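Long-range contacts in carboxylic ester hydrolase (Aspergillus niger, PDB 7K4O), which probably cleaves the ester bonds of tannins as a secreted serine esterase, releasing gallic acid: residues Gln317-Tyr322 / Thr378-Met383; Lys16-Pro21 / Arg167-Met172. All blocks are in the same frame, centred on the assembly; numbering follows the deposited sequence.

Overall arrangement
Starting from the N terminus, interaction 2 comes first: the end of helix 12-18 is met by the end of helix 144-169, closing a loop of 145 residues that includes the outer antiparallel strands of the main sheet and the first of its parallel ones. Interaction 1 opens only after interaction 2 has closed, so the two loops follow one another and neither nest nor cross. It brings helix 376-390 back to the irregular segment 317-322, over 55 intervening residues. The contacts lie on opposite sides of the chain's centre, their own centres about 52 Å apart. Interaction 2 packs helix 12-18 against the end of helix 144-169, whereas interaction 1 joins parts of the region inserted between strands 205-209 and 410-416.

Interaction 1: Gln317-Tyr322 / Thr378-Met383; sequences QGRRVY and TLKDWM
Val321 packs against two side chains of helix 376-390, and both of its methyls take part. Its CG1 meets the sulfur of Met383, with CG1 to SD 3.7 Å, and also reaches Lys380, while Val321 CG2 lies 4.0 Å from CB of Lys380 and touches its CG as well. The valine torsion sets CG1 anti to the backbone N (chi1 -171°) and CG2 beside that N, which turns both methyls to the helix. Lys380 passes Val321 at about a right angle, so its first carbons pack on the methyls and the rest of the chain runs on, fully extended, toward Arg319.

There, in the conformer described of the two modelled for Lys380, the ammonium comes close to the guanidinium, Lys380 NZ to Arg319 NH2 being 3.5 Å, an approach that is oblique to the guanidinium plane. Asp315 draws the two cations together: its OD2 is shared by salt bridges from Arg319 NE and Lys380 NZ.

Met383 is extended beyond CG, and its SD also lies 4.2 Å from CB of Tyr322. The tyrosine hydroxyl is hydrogen-bonded to Arg214. Helix 215-221 adjoins both segments: Phe217 touches Met383 and meets the Tyr322 ring, and Thr220 and Gln221 also lie on Met383. Trp382, meanwhile, packs on helix 351-361.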
ATOM      1  N   GLN A 317       9.648  25.185  15.744  1.00 36.34           N
ATOM      2  CA  GLN A 317       8.779  26.389  15.872  1.00 36.63           C
ATOM      3  C   GLN A 317       7.286  26.035  15.993  1.00 38.22           C
ATOM      4  O   GLN A 317       6.450  26.952  15.843  1.00 37.96           O
ATOM      5  CB  GLN A 317       9.060  27.356  14.726  1.00 43.50           C
ATOM      6  CG  GLN A 317      10.510  27.855  14.729  1.00 52.11           C
ATOM      7  CD  GLN A 317      10.728  28.850  15.847  1.00 62.44           C
ATOM      8  OE1 GLN A 317      11.523  28.626  16.770  1.00 62.84           O
ATOM      9  NE2 GLN A 317       9.973  29.942  15.782  1.00 57.59           N
ATOM     10  N   GLY A 318       6.942  24.768  16.238  1.00 37.32           N
ATOM     11  CA  GLY A 318       5.533  24.339  16.379  1.00 35.61           C
ATOM     12  C   GLY A 318       4.771  24.232  15.050  1.00 34.70           C
ATOM     13  O   GLY A 318       3.546  24.037  15.086  1.00 33.02           O
ATOM     14  N   ARG A 319       5.432  24.320  13.897  1.00 32.00           N
ATOM     15  CA  ARG A 319       4.733  24.242  12.593  1.00 31.88           C
ATOM     16  C   ARG A 319       4.631  22.771  12.198  1.00 28.26           C
ATOM     17  O   ARG A 319       5.587  22.012  12.394  1.00 28.58           O
ATOM     18  CB  ARG A 319       5.480  25.043  11.529  1.00 34.45           C
ATOM     19  CG  ARG A 319       5.531  26.553  11.796  1.00 36.81           C
ATOM     20  CD  ARG A 319       6.446  27.234  10.779  1.00 36.19           C
ATOM     21  NE  ARG A 319       7.837  26.765  10.960  1.00 38.89           N
ATOM     22  CZ  ARG A 319       8.952  27.478  10.696  1.00 42.50           C
ATOM     23  NH1 ARG A 319       8.891  28.687  10.164  1.00 43.75           N
ATOM     24  NH2 ARG A 319      10.139  26.964  10.962  1.00 45.72           N
ATOM     25  N   ARG A 320       3.490  22.405  11.609  1.00 28.89           N
ATOM     26  CA  ARG A 320       3.243  20.984  11.264  1.00 27.98           C
ATOM     27  C   ARG A 320       4.014  20.606   9.993  1.00 23.54           C
ATOM     28  O   ARG A 320       3.843  21.289   8.971  1.00 25.97           O
ATOM     29  CB  ARG A 320       1.759  20.718  11.039  1.00 27.53           C
ATOM     30  CG  ARG A 320       1.498  19.228  10.806  1.00 27.12           C
ATOM     31  CD  ARG A 320       0.032  18.904  10.634  1.00 27.94           C
ATOM     32  NE  ARG A 320      -0.705  18.790  11.881  1.00 26.38           N
ATOM     33  CZ  ARG A 320      -0.807  17.711  12.620  1.00 29.28           C
ATOM     34  NH1 ARG A 320      -0.131  16.610  12.331  1.00 27.52           N
ATOM     35  NH2 ARG A 320      -1.591  17.755  13.704  1.00 30.07           N
ATOM     36  N   VAL A 321       4.754  19.527  10.086  1.00 27.21           N
ATOM     37  CA  VAL A 321       5.515  18.941   8.950  1.00 26.23           C
ATOM     38  C   VAL A 321       4.722  17.789   8.316  1.00 26.72           C
ATOM     39  O   VAL A 321       4.719  17.708   7.065  1.00 26.56           O
ATOM     40  CB  VAL A 321       6.890  18.455   9.400  1.00 27.57           C
ATOM     41  CG1 VAL A 321       7.716  18.083   8.182  1.00 28.75           C
ATOM     42  CG2 VAL A 321       7.614  19.505  10.265  1.00 29.34           C
ATOM     43  N   TYR A 322       4.154  16.911   9.124  1.00 25.93           N
ATOM     44  CA  TYR A 322       3.390  15.767   8.582  1.00 23.40           C
ATOM     45  C   TYR A 322       2.339  15.370   9.622  1.00 28.39           C
ATOM     46  O   TYR A 322       2.109  16.094  10.592  1.00 28.10           O
ATOM     47  CB  TYR A 322       4.344  14.648   8.145  1.00 24.91           C
ATOM     48  CG  TYR A 322       3.785  13.710   7.074  1.00 21.71           C
ATOM     49  CD1 TYR A 322       3.128  14.223   5.976  1.00 24.09           C
ATOM     50  CD2 TYR A 322       3.892  12.332   7.195  1.00 23.85           C
ATOM     51  CE1 TYR A 322       2.563  13.379   5.016  1.00 23.98           C
ATOM     52  CE2 TYR A 322       3.397  11.479   6.204  1.00 24.57           C
ATOM     53  CZ  TYR A 322       2.743  12.021   5.116  1.00 22.97           C
ATOM     54  OH  TYR A 322       2.185  11.154   4.187  1.00 23.45           O
ATOM     55  N   THR A 378      15.711  17.791  12.101  1.00 28.26           N
ATOM     56  CA  THR A 378      16.493  16.877  11.223  1.00 27.40           C
ATOM     57  C   THR A 378      15.465  16.110  10.355  1.00 28.07           C
ATOM     58  O   THR A 378      15.706  15.969   9.127  1.00 26.17           O
ATOM     59  CB  THR A 378      17.316  15.856  12.001  1.00 31.49           C
ATOM     60  OG1 THR A 378      18.080  16.539  13.007  1.00 29.99           O
ATOM     61  CG2 THR A 378      18.264  15.024  11.168  1.00 29.00           C
ATOM     62  N   LEU A 379      14.402  15.626  10.979  1.00 26.66           N
ATOM     63  CA  LEU A 379      13.344  14.854  10.241  1.00 25.54           C
ATOM     64  C   LEU A 379      12.692  15.776   9.201  1.00 26.76           C
ATOM     65  O   LEU A 379      12.495  15.354   8.027  1.00 24.75           O
ATOM     66  CB  LEU A 379      12.302  14.288  11.208  1.00 25.47           C
ATOM     67  CG  LEU A 379      12.817  13.313  12.258  1.00 26.94           C
ATOM     68  CD1 LEU A 379      11.671  12.760  13.062  1.00 30.31           C
ATOM     69  CD2 LEU A 379      13.621  12.173  11.677  1.00 29.64           C
ATOM     70  N   LYS A 380      12.354  17.008   9.563  1.00 26.31           N
ATOM     71  CA  LYS A 380      11.784  17.980   8.610  0.63 24.61           C
ATOM     72  C   LYS A 380      12.736  18.152   7.426  1.00 26.66           C
ATOM     73  O   LYS A 380      12.296  18.128   6.280  1.00 25.70           O
ATOM     74  CB  LYS A 380      11.530  19.313   9.301  0.63 25.04           C
ATOM     75  CG  LYS A 380      11.179  20.447   8.358  0.63 25.20           C
ATOM     76  CD  LYS A 380      11.141  21.790   9.057  0.63 27.60           C
ATOM     77  CE  LYS A 380      10.806  22.923   8.117  0.63 28.94           C
ATOM     78  NZ  LYS A 380      10.595  24.190   8.854  0.63 30.93           N
ATOM     79  N   ASP A 381      14.012  18.342   7.695  1.00 26.30           N
ATOM     80  CA  ASP A 381      14.989  18.625   6.618  1.00 27.49           C
ATOM     81  C   ASP A 381      15.057  17.420   5.658  1.00 25.18           C
ATOM     82  O   ASP A 381      15.156  17.645   4.443  1.00 26.22           O
ATOM     83  CB  ASP A 381      16.387  18.919   7.187  1.00 26.59           C
ATOM     84  CG  ASP A 381      16.458  20.255   7.938  1.00 37.19           C
ATOM     85  OD1 ASP A 381      15.563  21.086   7.763  1.00 33.43           O
ATOM     86  OD2 ASP A 381      17.427  20.424   8.714  1.00 39.10           O
ATOM     87  N   TRP A 382      15.021  16.212   6.190  1.00 25.31           N
ATOM     88  CA  TRP A 382      15.004  14.975   5.350  1.00 23.58           C
ATOM     89  C   TRP A 382      13.725  14.933   4.518  1.00 22.30           C
ATOM     90  O   TRP A 382      13.807  14.590   3.298  1.00 23.83           O
ATOM     91  CB  TRP A 382      15.170  13.756   6.234  1.00 25.36           C
ATOM     92  CG  TRP A 382      16.588  13.454   6.615  1.00 24.24           C
ATOM     93  CD1 TRP A 382      17.730  13.651   5.896  1.00 26.06           C
ATOM     94  CD2 TRP A 382      16.992  12.823   7.839  1.00 24.52           C
ATOM     95  NE1 TRP A 382      18.800  13.177   6.603  1.00 28.59           N
ATOM     96  CE2 TRP A 382      18.380  12.641   7.775  1.00 26.68           C
ATOM     97  CE3 TRP A 382      16.294  12.290   8.922  1.00 25.77           C
ATOM     98  CZ2 TRP A 382      19.090  12.002   8.788  1.00 28.79           C
ATOM     99  CZ3 TRP A 382      16.989  11.628   9.915  1.00 28.40           C
ATOM    100  CH2 TRP A 382      18.372  11.501   9.843  1.00 27.02           C
ATOM    101  N   MET A 383      12.593  15.305   5.076  1.00 23.76           N
ATOM    102  CA  MET A 383      11.342  15.218   4.279  1.00 23.30           C
ATOM    103  C   MET A 383      11.418  16.201   3.118  1.00 25.71           C
ATOM    104  O   MET A 383      11.011  15.877   1.973  1.00 23.53           O
ATOM    105  CB  MET A 383      10.108  15.460   5.147  1.00 22.58           C
ATOM    106  CG  MET A 383       9.970  14.389   6.207  1.00 24.54           C
ATOM    107  SD  MET A 383       8.472  14.613   7.161  1.00 27.28           S
ATOM    108  CE  MET A 383       8.570  13.205   8.249  1.00 25.15           C
TER

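Interaction 2: Lys16-Pro21 / Arg167-Met172; sequences KAALPP and RNVYGM
Asn168 donates the one hydrogen bond between these two helix ends. Its ND2 reaches the carbonyl oxygen of Ala18 at 2.8 Å, and the bond is nearly straight, with an N-H...O angle of 165°. The acceptor lies almost exactly in the plane of the asparagine amide. Seen from the carbonyl, however, the donor stands well above the plane, 37° out of it, and so is not directed at a lone pair. The torsion puts the amide there: CG is anti to the carbonyl carbon (chi1 -66°), which carries ND2 over to the 16-21 segment. CB of Asn168 follows closely behind, 3.3 Å from Ala18 O.

The apolar part of the contact centres on the methyl of Ala18. Ala18 CB rests against Val169, at 3.7 Å from its CB and 3.9 Å from its CG2, and lies 3.8 Å from CB of Asn168. With so small a side chain at Ala18, the backbones come close: CA of Ala18 and CA of Asn168 are 4.9 Å apart. Leu165, one turn earlier on helix 144-169, also touches Ala18, and Val169 packs on Leu9 of helix 6-9.

Both helices finish here. The chain leaves helix 12-18 at Leu19 and continues into Pro20 and Pro21, with Leu19 and Pro20 packed on Ile30 of strand 28-47. Helix 144-169 ends in a Schellman motif, in which Gly171 has positive phi, Met172 N bonds to Arg167 O and Gly171 N to Asn168 O. Two helices thus meet at their C-terminal ends, a side-chain amide from one binding a last-turn carbonyl of the other.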
ATOM      1  N   LYS A  16       7.167 -18.945 -27.099  1.00 25.20           N
ATOM      2  CA  LYS A  16       8.208 -18.246 -27.862  1.00 24.73           C
ATOM      3  C   LYS A  16       7.607 -17.585 -29.102  1.00 27.82           C
ATOM      4  O   LYS A  16       7.980 -16.433 -29.422  1.00 26.68           O
ATOM      5  CB  LYS A  16       9.296 -19.227 -28.307  1.00 27.50           C
ATOM      6  CG  LYS A  16      10.295 -19.578 -27.238  1.00 29.97           C
ATOM      7  CD  LYS A  16      11.299 -20.630 -27.714  1.00 35.34           C
ATOM      8  CE  LYS A  16      12.143 -21.155 -26.574  1.00 40.38           C
ATOM      9  NZ  LYS A  16      13.218 -22.031 -27.108  1.00 49.25           N
ATOM     10  N   ALA A  17       6.645 -18.237 -29.757  1.00 24.66           N
ATOM     11  CA  ALA A  17       6.046 -17.701 -30.990  1.00 27.18           C
ATOM     12  C   ALA A  17       5.156 -16.495 -30.637  1.00 28.34           C
ATOM     13  O   ALA A  17       4.957 -15.672 -31.531  1.00 28.66           O
ATOM     14  CB  ALA A  17       5.256 -18.764 -31.734  1.00 28.79           C
ATOM     15  N   ALA A  18       4.653 -16.380 -29.401  1.00 23.64           N
ATOM     16  CA  ALA A  18       3.734 -15.277 -29.018  1.00 23.41           C
ATOM     17  C   ALA A  18       4.505 -14.081 -28.415  1.00 24.11           C
ATOM     18  O   ALA A  18       3.917 -13.010 -28.208  1.00 22.71           O
ATOM     19  CB  ALA A  18       2.758 -15.798 -28.007  1.00 23.98           C
ATOM     20  N   LEU A  19       5.777 -14.248 -28.061  1.00 24.96           N
ATOM     21  CA  LEU A  19       6.492 -13.096 -27.464  1.00 25.89           C
ATOM     22  C   LEU A  19       6.534 -11.963 -28.478  1.00 24.82           C
ATOM     23  O   LEU A  19       6.700 -12.164 -29.673  1.00 24.79           O
ATOM     24  CB  LEU A  19       7.916 -13.503 -27.109  1.00 27.16           C
ATOM     25  CG  LEU A  19       8.080 -14.319 -25.848  1.00 29.72           C
ATOM     26  CD1 LEU A  19       9.521 -14.840 -25.843  1.00 35.13           C
ATOM     27  CD2 LEU A  19       7.745 -13.510 -24.613  1.00 30.72           C
ATOM     28  N   PRO A  20       6.447 -10.688 -28.027  1.00 24.90           N
ATOM     29  CA  PRO A  20       6.734  -9.590 -28.923  1.00 26.11           C
ATOM     30  C   PRO A  20       8.197  -9.710 -29.336  1.00 26.86           C
ATOM     31  O   PRO A  20       9.042 -10.182 -28.565  1.00 29.75           O
ATOM     32  CB  PRO A  20       6.455  -8.353 -28.079  1.00 26.50           C
ATOM     33  CG  PRO A  20       6.676  -8.825 -26.666  1.00 26.86           C
ATOM     34  CD  PRO A  20       6.252 -10.282 -26.635  1.00 24.59           C
ATOM     35  N   PRO A  21       8.536  -9.191 -30.512  1.00 28.14           N
ATOM     36  CA  PRO A  21       9.928  -9.178 -30.936  1.00 33.52           C
ATOM     37  C   PRO A  21      10.815  -8.222 -30.120  1.00 34.63           C
ATOM     38  O   PRO A  21      10.336  -7.211 -29.631  1.00 33.42           O
ATOM     39  CB  PRO A  21       9.853  -8.672 -32.385  1.00 33.46           C
ATOM     40  CG  PRO A  21       8.569  -7.875 -32.476  1.00 35.87           C
ATOM     41  CD  PRO A  21       7.638  -8.473 -31.432  1.00 30.24           C
ATOM     42  N   ARG A 167      -2.121 -10.909 -25.841  1.00 20.31           N
ATOM     43  CA  ARG A 167      -2.880 -10.787 -27.124  0.53 20.40           C
ATOM     44  C   ARG A 167      -2.446 -11.851 -28.127  1.00 21.52           C
ATOM     45  O   ARG A 167      -3.333 -12.476 -28.788  1.00 22.20           O
ATOM     46  CB  ARG A 167      -2.681  -9.435 -27.793  0.53 22.42           C
ATOM     47  CG  ARG A 167      -3.431  -8.321 -27.107  0.53 22.82           C
ATOM     48  CD  ARG A 167      -3.199  -7.067 -27.964  0.53 22.21           C
ATOM     49  NE  ARG A 167      -4.176  -6.108 -27.499  0.53 22.27           N
ATOM     50  CZ  ARG A 167      -5.451  -6.085 -27.879  0.53 22.01           C
ATOM     51  NH1 ARG A 167      -6.263  -5.192 -27.342  0.53 24.17           N
ATOM     52  NH2 ARG A 167      -5.898  -6.962 -28.763  0.53 20.70           N
ATOM     53  N   ASN A 168      -1.155 -12.082 -28.240  1.00 19.99           N
ATOM     54  CA  ASN A 168      -0.638 -13.030 -29.256  1.00 22.76           C
ATOM     55  C   ASN A 168      -1.007 -14.462 -28.872  1.00 22.90           C
ATOM     56  O   ASN A 168      -1.459 -15.229 -29.756  1.00 23.81           O
ATOM     57  CB  ASN A 168       0.851 -12.881 -29.460  1.00 22.70           C
ATOM     58  CG  ASN A 168       1.269 -11.551 -30.056  1.00 29.38           C
ATOM     59  OD1 ASN A 168       0.467 -10.933 -30.753  1.00 33.16           O
ATOM     60  ND2 ASN A 168       2.502 -11.115 -29.788  1.00 27.26           N
ATOM     61  N   VAL A 169      -0.837 -14.852 -27.619  1.00 22.35           N
ATOM     62  CA  VAL A 169      -0.897 -16.276 -27.232  1.00 22.43           C
ATOM     63  C   VAL A 169      -2.336 -16.772 -27.282  1.00 26.02           C
ATOM     64  O   VAL A 169      -2.534 -17.943 -27.652  1.00 24.22           O
ATOM     65  CB  VAL A 169      -0.173 -16.524 -25.902  1.00 25.33           C
ATOM     66  CG1 VAL A 169      -1.060 -16.201 -24.761  1.00 23.39           C
ATOM     67  CG2 VAL A 169       0.354 -17.959 -25.847  1.00 28.31           C
ATOM     68  N   TYR A 170      -3.326 -15.906 -27.062  1.00 21.02           N
ATOM     69  CA  TYR A 170      -4.750 -16.299 -27.077  1.00 21.48           C
ATOM     70  C   TYR A 170      -5.374 -15.982 -28.443  1.00 23.09           C
ATOM     71  O   TYR A 170      -6.586 -16.200 -28.577  1.00 24.28           O
ATOM     72  CB  TYR A 170      -5.505 -15.643 -25.949  1.00 21.86           C
ATOM     73  CG  TYR A 170      -5.092 -16.167 -24.577  1.00 21.67           C
ATOM     74  CD1 TYR A 170      -5.373 -17.474 -24.183  1.00 21.03           C
ATOM     75  CD2 TYR A 170      -4.402 -15.368 -23.682  1.00 20.28           C
ATOM     76  CE1 TYR A 170      -5.023 -17.961 -22.933  1.00 20.77           C
ATOM     77  CE2 TYR A 170      -4.078 -15.825 -22.432  1.00 20.70           C
ATOM     78  CZ  TYR A 170      -4.295 -17.148 -22.076  1.00 22.01           C
ATOM     79  OH  TYR A 170      -3.996 -17.550 -20.808  1.00 22.00           O
ATOM     80  N   GLY A 171      -4.602 -15.472 -29.381  1.00 23.41           N
ATOM     81  CA  GLY A 171      -5.115 -15.200 -30.755  1.00 24.56           C
ATOM     82  C   GLY A 171      -6.112 -14.066 -30.775  1.00 24.38           C
ATOM     83  O   GLY A 171      -7.085 -14.110 -31.595  1.00 25.30           O
ATOM     84  N   MET A 172      -5.922 -13.061 -29.930  1.00 20.84           N
ATOM     85  CA  MET A 172      -6.810 -11.874 -29.940  1.00 21.38           C
ATOM     86  C   MET A 172      -6.561 -11.068 -31.215  1.00 23.48           C
ATOM     87  O   MET A 172      -5.417 -10.858 -31.642  1.00 25.10           O
ATOM     88  CB  MET A 172      -6.576 -10.991 -28.719  1.00 21.03           C
ATOM     89  CG  MET A 172      -6.939 -11.680 -27.426  1.00 22.23           C
ATOM     90  SD  MET A 172      -6.723 -10.675 -25.961  1.00 22.46           S
ATOM     91  CE  MET A 172      -8.001  -9.451 -26.231  1.00 25.38           C
TER